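Local coordinates for CD180 antigen (Mus musculus, PDB 3T6Q), which may cooperate with MD-1 and TLR4 in the innate immune response of B cells to bacterial lipopolysaccharide, leading to NF-kappa-B activation, at residues A[401-406]-A[426-431]; A[452-457]-A[473-478]. All coordinates share one frame; numbering follows the deposited sequence.

In the fold
Both contacts belong to successive turns of the leucine-rich repeat solenoid. Interaction 1 pairs strand 404-406 of LRR 14 with strand 429-431 of LRR 15; interaction 2 starts from the next strand, 453-455 of LRR 16, and packs it against the loop that precedes strand 480-482. Their centres lie 11 Å apart, and strands 429-431 and 453-455 are neighbours in the parallel sheet: K428 O stands 2.9 Å from Q452 N, and L430 N 2.9 Å from H453 O, both probable hydrogen bonds. On the surface of the sheet the two share one sugar, the NAG attached to N431, which D406 holds in interaction 1 and the H453 ring meets in interaction 2.

Interaction 1: residues A[401-406]-A[426-431]; sequences QLELLD and LLKVLN. With NAG (2-acetamido-2-deoxy-beta-D-glucopyranose), chain F; NAG (2-acetamido-2-deoxy-beta-D-glucopyranose), chain E.
L405 and L430 carry the tightly packed side, projecting together from adjacent strands, with L405 CD1 3.8 Å from L430 CD1. L427 fills in beside them. With CG anti to the backbone N (chi1 -168°), its CD1 methyl is laid against the backbone of the adjacent repeat, 3.4 Å from E403 C, and also meets the CB atoms of L402 and L405. L405 also touches F396 and F421, both in loops. Strands 404-406 and 429-431 run parallel, 3° apart, as consecutive rungs of the leucine-rich repeat solenoid, whose inward leucines form the continuous hydrophobic core. L405 N donates to V429 O and L405 O accepts from N431 N, while E403 O is gripped twice, by K428 N at 2.9 Å and by V429 N. On the other face L404 and V429 touch more loosely, and at the strands' C-terminal ends the D406 carboxylate and N431 amide lie nearly parallel, 8° between their planes. N431 ND2 is bonded to C1 of its NAG; D406 OD2 accepts from N2 of that sugar at 2.7 Å and from N2 of a second NAG at 2.8 Å, tying two glycans to one oxygen. N431 OD1 accepts from S433 N. Towards solvent, L426 lies alongside Q401, and E403 OE1 stays 4.2 Å from K428 NZ, too far for a salt bridge. A water bridges L402 O and L426 N.

Interaction 2: residues A[452-457]-A[473-478]; sequences QHLNLQ and QTLGRL. With NAG (2-acetamido-2-deoxy-beta-D-glucopyranose), chain F.
Q452 meets L478 through its backbone, with the CD1 methyl of L478 3.7 Å from Q452 C. The CA of Q452 also lies 3.8 Å from R477 O, while the Q452 side chain leads off the other way. At H453 the same L478 methyl comes near the backbone N, but the imidazole turns to the opposite face of the strand, where its CE1 lies 3.3 Å from O6 of the NAG carried by N431; the ring and the sugar oxygen meet obliquely. L454 CG is anti to the backbone N (chi1 177°), which carries CD2 to within 3.6 Å of L475 CD1, the two leucines crossing at about a right angle, and L454 CB rests 3.9 Å from L478 CD1. L475 to L478 form a type I beta turn, closed by L478 N donating to L475 O, and this presents both leucines to the strand. As in a leucine-rich repeat, the strand's core leucine, L454, packs on L475 and L478 of the loop; L430 and L472 also touch it. Backbone bonds of Q452 and L454 with I480 tie in the following strand. With no hydrogen bond between the segments, their fit rests largely on van der Waals packing of leucine methyls.

Interaction 1: residues A[401-406]-A[426-431]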
loop_
_atom_site.group_PDB
_atom_site.type_symbol
_atom_site.label_atom_id
_atom_site.label_comp_id
_atom_site.label_asym_id
_atom_site.label_seq_id
_atom_site.Cartn_x
_atom_site.Cartn_y
_atom_site.Cartn_z
ATOM N N GLN A 401 40.917 -37.748 8.967
ATOM C CA GLN A 401 40.490 -36.880 10.079
ATOM C C GLN A 401 38.997 -36.634 10.103
ATOM O O GLN A 401 38.556 -35.773 10.845
ATOM C CB GLN A 401 41.166 -35.493 10.025
ATOM C CG GLN A 401 42.648 -35.512 9.718
ATOM C CD GLN A 401 43.471 -35.799 10.930
ATOM O OE1 GLN A 401 44.337 -35.000 11.300
ATOM N NE2 GLN A 401 43.209 -36.924 11.574
ATOM N N LEU A 402 38.218 -37.367 9.311
ATOM C CA LEU A 402 36.776 -37.027 9.184
ATOM C C LEU A 402 36.122 -37.149 10.548
ATOM O O LEU A 402 36.375 -38.137 11.241
ATOM C CB LEU A 402 36.108 -38.032 8.213
ATOM C CG LEU A 402 35.261 -37.577 7.022
ATOM C CD1 LEU A 402 35.643 -36.235 6.396
ATOM C CD2 LEU A 402 35.177 -38.702 5.987
ATOM N N GLU A 403 35.237 -36.196 10.904
ATOM C CA GLU A 403 34.459 -36.305 12.146
ATOM C C GLU A 403 32.971 -36.504 11.884
ATOM O O GLU A 403 32.258 -37.015 12.747
ATOM C CB GLU A 403 34.606 -35.038 13.014
ATOM C CG GLU A 403 36.071 -34.791 13.350
ATOM C CD GLU A 403 36.278 -33.768 14.439
ATOM O OE1 GLU A 403 35.451 -32.834 14.583
ATOM O OE2 GLU A 403 37.309 -33.895 15.127
ATOM N N LEU A 404 32.513 -36.071 10.716
ATOM C CA LEU A 404 31.121 -36.282 10.355
ATOM C C LEU A 404 31.087 -36.766 8.907
ATOM O O LEU A 404 31.785 -36.209 8.073
ATOM C CB LEU A 404 30.316 -34.978 10.498
ATOM C CG LEU A 404 28.804 -35.159 10.166
ATOM C CD1 LEU A 404 27.966 -34.241 11.025
ATOM C CD2 LEU A 404 28.503 -34.904 8.670
ATOM N N LEU A 405 30.284 -37.802 8.640
ATOM C CA LEU A 405 30.115 -38.346 7.279
ATOM C C LEU A 405 28.603 -38.574 7.040
ATOM O O LEU A 405 27.986 -39.324 7.795
ATOM C CB LEU A 405 30.869 -39.669 7.201
ATOM C CG LEU A 405 31.407 -40.210 5.859
ATOM C CD1 LEU A 405 31.611 -41.728 5.776
ATOM C CD2 LEU A 405 30.863 -39.571 4.559
ATOM N N ASP A 406 28.010 -37.891 6.047
ATOM C CA ASP A 406 26.575 -38.000 5.833
ATOM C C ASP A 406 26.402 -38.661 4.475
ATOM O O ASP A 406 26.840 -38.136 3.496
ATOM C CB ASP A 406 25.934 -36.603 5.896
ATOM C CG ASP A 406 24.416 -36.643 5.919
ATOM O OD1 ASP A 406 23.829 -37.742 5.635
ATOM O OD2 ASP A 406 23.790 -35.584 6.209
ATOM N N LEU A 426 38.626 -40.828 14.008
ATOM C CA LEU A 426 38.043 -39.654 14.678
ATOM C C LEU A 426 36.546 -39.459 14.340
ATOM O O LEU A 426 35.957 -38.491 14.762
ATOM C CB LEU A 426 38.814 -38.369 14.289
ATOM C CG LEU A 426 40.315 -38.287 14.716
ATOM C CD1 LEU A 426 40.949 -36.980 14.214
ATOM C CD2 LEU A 426 40.423 -38.368 16.243
ATOM N N LEU A 427 35.959 -40.340 13.540
ATOM C CA LEU A 427 34.571 -40.098 13.086
ATOM C C LEU A 427 33.632 -40.260 14.281
ATOM O O LEU A 427 33.715 -41.283 15.004
ATOM C CB LEU A 427 34.182 -41.092 11.995
ATOM C CG LEU A 427 32.864 -40.720 11.268
ATOM C CD1 LEU A 427 33.047 -39.535 10.314
ATOM C CD2 LEU A 427 32.442 -41.954 10.458
ATOM N N LYS A 428 32.770 -39.261 14.488
ATOM C CA LYS A 428 31.865 -39.239 15.626
ATOM C C LYS A 428 30.424 -39.421 15.156
ATOM O O LYS A 428 29.621 -39.934 15.926
ATOM C CB LYS A 428 31.932 -37.909 16.369
ATOM C CG LYS A 428 33.268 -37.670 17.072
ATOM C CD LYS A 428 33.194 -36.368 17.861
ATOM C CE LYS A 428 34.289 -35.410 17.430
ATOM N NZ LYS A 428 34.310 -34.229 18.345
ATOM N N VAL A 429 30.112 -38.963 13.926
ATOM C CA VAL A 429 28.721 -38.941 13.450
ATOM C C VAL A 429 28.670 -39.560 12.043
ATOM O O VAL A 429 29.399 -39.117 11.138
ATOM C CB VAL A 429 28.126 -37.510 13.373
ATOM C CG1 VAL A 429 26.707 -37.556 12.768
ATOM C CG2 VAL A 429 28.068 -36.839 14.746
ATOM N N LEU A 430 27.818 -40.574 11.867
ATOM C CA LEU A 430 27.713 -41.268 10.578
ATOM C C LEU A 430 26.220 -41.446 10.265
ATOM O O LEU A 430 25.491 -42.071 11.063
ATOM C CB LEU A 430 28.436 -42.630 10.644
ATOM C CG LEU A 430 28.382 -43.566 9.443
ATOM C CD1 LEU A 430 28.877 -42.882 8.154
ATOM C CD2 LEU A 430 29.220 -44.816 9.717
ATOM N N ASN A 431 25.760 -40.871 9.143
ATOM C CA ASN A 431 24.346 -40.963 8.807
ATOM C C ASN A 431 24.242 -41.845 7.559
ATOM O O ASN A 431 24.704 -41.456 6.477
ATOM C CB ASN A 431 23.701 -39.566 8.592
ATOM C CG ASN A 431 22.183 -39.636 8.420
ATOM O OD1 ASN A 431 21.640 -40.686 8.147
ATOM N ND2 ASN A 431 21.503 -38.518 8.560
HETATM C C1 NAG F . 22.099 -37.266 8.921
HETATM C C2 NAG F . 21.289 -36.031 8.496
HETATM C C3 NAG F . 21.988 -34.781 9.074
HETATM C C4 NAG F . 22.210 -34.877 10.604
HETATM C C5 NAG F . 22.878 -36.212 10.958
HETATM C C6 NAG F . 22.967 -36.446 12.470
HETATM C C7 NAG F . 20.072 -35.949 6.342
HETATM C C8 NAG F . 20.153 -35.872 4.824
HETATM N N2 NAG F . 21.216 -35.967 7.017
HETATM O O3 NAG F . 21.184 -33.626 8.792
HETATM O O4 NAG F . 23.159 -33.882 11.023
HETATM O O5 NAG F . 22.188 -37.309 10.360
HETATM O O6 NAG F . 21.677 -36.357 13.045
HETATM O O7 NAG F . 18.980 -35.986 6.905
HETATM C C1 NAG E . 23.877 -33.012 4.025
HETATM C C2 NAG E . 23.385 -32.303 5.310
HETATM C C3 NAG E . 21.853 -32.466 5.452
HETATM C C4 NAG E . 21.135 -32.113 4.152
HETATM C C5 NAG E . 21.775 -32.846 2.988
HETATM C C6 NAG E . 21.143 -32.561 1.627
HETATM C C7 NAG E . 24.580 -32.047 7.446
HETATM C C8 NAG E . 25.271 -32.757 8.569
HETATM N N2 NAG E . 24.070 -32.823 6.469
HETATM O O3 NAG E . 21.422 -31.623 6.487
HETATM O O4 NAG E . 19.763 -32.513 4.147
HETATM O O5 NAG E . 23.169 -32.547 2.915
HETATM O O6 NAG E . 21.516 -31.263 1.157
HETATM O O7 NAG E . 24.501 -30.819 7.470
HETATM O O HOH W 1 38.319 -40.145 11.244
#

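Interaction 2: residues A[452-457]-A[473-478]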
loop_
_atom_site.group_PDB
_atom_site.type_symbol
_atom_site.label_atom_id
_atom_site.label_comp_id
_atom_site.label_asym_id
_atom_site.label_seq_id
_atom_site.Cartn_x
_atom_site.Cartn_y
_atom_site.Cartn_z
ATOM N N GLN A 452 30.083 -41.957 17.888
ATOM C CA GLN A 452 29.095 -41.637 18.928
ATOM C C GLN A 452 27.646 -41.703 18.461
ATOM O O GLN A 452 26.744 -41.914 19.274
ATOM C CB GLN A 452 29.306 -40.213 19.444
ATOM C CG GLN A 452 30.634 -39.991 20.177
ATOM C CD GLN A 452 30.775 -38.538 20.589
ATOM O OE1 GLN A 452 29.810 -37.769 20.537
ATOM N NE2 GLN A 452 31.972 -38.140 20.940
ATOM N N HIS A 453 27.431 -41.532 17.156
ATOM C CA HIS A 453 26.084 -41.253 16.633
ATOM C C HIS A 453 25.963 -41.960 15.297
ATOM O O HIS A 453 26.726 -41.686 14.351
ATOM C CB HIS A 453 25.897 -39.732 16.522
ATOM C CG HIS A 453 24.536 -39.266 16.093
ATOM N ND1 HIS A 453 24.141 -37.975 16.229
ATOM C CD2 HIS A 453 23.495 -39.924 15.429
ATOM C CE1 HIS A 453 22.908 -37.820 15.718
ATOM N NE2 HIS A 453 22.511 -39.005 15.214
ATOM N N LEU A 454 25.031 -42.920 15.211
ATOM C CA LEU A 454 24.876 -43.694 13.969
ATOM C C LEU A 454 23.420 -43.721 13.588
ATOM O O LEU A 454 22.574 -44.195 14.389
ATOM C CB LEU A 454 25.374 -45.126 14.145
ATOM C CG LEU A 454 25.234 -46.123 12.994
ATOM C CD1 LEU A 454 26.064 -45.632 11.800
ATOM C CD2 LEU A 454 25.667 -47.509 13.451
ATOM N N ASN A 455 23.097 -43.193 12.398
ATOM C CA ASN A 455 21.698 -43.199 11.995
ATOM C C ASN A 455 21.566 -44.266 10.934
ATOM O O ASN A 455 22.175 -44.163 9.853
ATOM C CB ASN A 455 21.254 -41.806 11.467
ATOM C CG ASN A 455 19.768 -41.724 11.105
ATOM O OD1 ASN A 455 19.158 -40.690 11.314
ATOM N ND2 ASN A 455 19.204 -42.761 10.520
ATOM N N LEU A 456 20.761 -45.291 11.234
ATOM C CA LEU A 456 20.485 -46.345 10.266
ATOM C C LEU A 456 19.017 -46.504 9.968
ATOM O O LEU A 456 18.550 -47.624 9.663
ATOM C CB LEU A 456 21.008 -47.671 10.795
ATOM C CG LEU A 456 22.509 -47.827 10.990
ATOM C CD1 LEU A 456 22.780 -49.166 11.612
ATOM C CD2 LEU A 456 23.243 -47.700 9.656
ATOM N N GLN A 457 18.262 -45.411 10.022
ATOM C CA GLN A 457 16.871 -45.480 9.665
ATOM C C GLN A 457 16.727 -46.053 8.255
ATOM O O GLN A 457 17.488 -45.685 7.347
ATOM C CB GLN A 457 16.271 -44.078 9.728
ATOM C CG GLN A 457 14.785 -44.053 9.502
ATOM C CD GLN A 457 14.199 -42.657 9.491
ATOM O OE1 GLN A 457 13.621 -42.230 8.496
ATOM N NE2 GLN A 457 14.316 -41.959 10.597
ATOM N N GLN A 473 28.296 -54.401 16.965
ATOM C CA GLN A 473 29.004 -54.807 18.184
ATOM C C GLN A 473 30.466 -54.270 18.264
ATOM O O GLN A 473 31.083 -54.335 19.324
ATOM C CB GLN A 473 28.929 -56.338 18.382
ATOM C CG GLN A 473 27.512 -56.939 18.505
ATOM C CD GLN A 473 26.991 -57.044 19.945
ATOM O OE1 GLN A 473 26.970 -56.061 20.670
ATOM N NE2 GLN A 473 26.532 -58.243 20.343
ATOM N N THR A 474 30.993 -53.713 17.166
ATOM C CA THR A 474 32.306 -53.032 17.191
ATOM C C THR A 474 32.272 -51.558 17.621
ATOM O O THR A 474 33.327 -50.926 17.700
ATOM C CB THR A 474 33.045 -53.104 15.817
ATOM O OG1 THR A 474 32.274 -52.437 14.783
ATOM C CG2 THR A 474 33.351 -54.551 15.415
ATOM N N LEU A 475 31.084 -51.004 17.882
ATOM C CA LEU A 475 30.957 -49.553 18.118
ATOM C C LEU A 475 30.920 -49.228 19.630
ATOM O O LEU A 475 29.920 -48.760 20.169
ATOM C CB LEU A 475 29.718 -48.988 17.349
ATOM C CG LEU A 475 29.810 -49.254 15.830
ATOM C CD1 LEU A 475 28.495 -48.888 15.156
ATOM C CD2 LEU A 475 30.971 -48.491 15.184
ATOM N N GLY A 476 32.024 -49.489 20.322
ATOM C CA GLY A 476 32.077 -49.330 21.788
ATOM C C GLY A 476 31.763 -47.942 22.324
ATOM O O GLY A 476 31.298 -47.838 23.460
ATOM N N ARG A 477 32.004 -46.864 21.552
ATOM C CA ARG A 477 31.659 -45.514 22.067
ATOM C C ARG A 477 30.274 -45.002 21.667
ATOM O O ARG A 477 29.897 -43.837 21.923
ATOM C CB ARG A 477 32.749 -44.493 21.707
ATOM C CG ARG A 477 34.151 -44.977 22.074
ATOM C CD ARG A 477 35.038 -43.913 22.693
ATOM N NE ARG A 477 35.223 -44.254 24.103
ATOM C CZ ARG A 477 35.725 -43.454 25.037
ATOM N NH1 ARG A 477 36.107 -42.218 24.741
ATOM N NH2 ARG A 477 35.834 -43.900 26.282
ATOM N N LEU A 478 29.501 -45.855 21.011
ATOM C CA LEU A 478 28.214 -45.405 20.483
ATOM C C LEU A 478 27.257 -44.919 21.558
ATOM O O LEU A 478 27.007 -45.622 22.545
ATOM C CB LEU A 478 27.562 -46.530 19.664
ATOM C CG LEU A 478 26.422 -46.051 18.766
ATOM C CD1 LEU A 478 27.091 -45.263 17.619
ATOM C CD2 LEU A 478 25.769 -47.318 18.187
HETATM C C1 NAG F . 22.099 -37.266 8.921
HETATM C C2 NAG F . 21.289 -36.031 8.496
HETATM C C3 NAG F . 21.988 -34.781 9.074
HETATM C C4 NAG F . 22.210 -34.877 10.604
HETATM C C5 NAG F . 22.878 -36.212 10.958
HETATM C C6 NAG F . 22.967 -36.446 12.470
HETATM C C7 NAG F . 20.072 -35.949 6.342
HETATM C C8 NAG F . 20.153 -35.872 4.824
HETATM N N2 NAG F . 21.216 -35.967 7.017
HETATM O O3 NAG F . 21.184 -33.626 8.792
HETATM O O4 NAG F . 23.159 -33.882 11.023
HETATM O O5 NAG F . 22.188 -37.309 10.360
HETATM O O6 NAG F . 21.677 -36.357 13.045
HETATM O O7 NAG F . 18.980 -35.986 6.905
#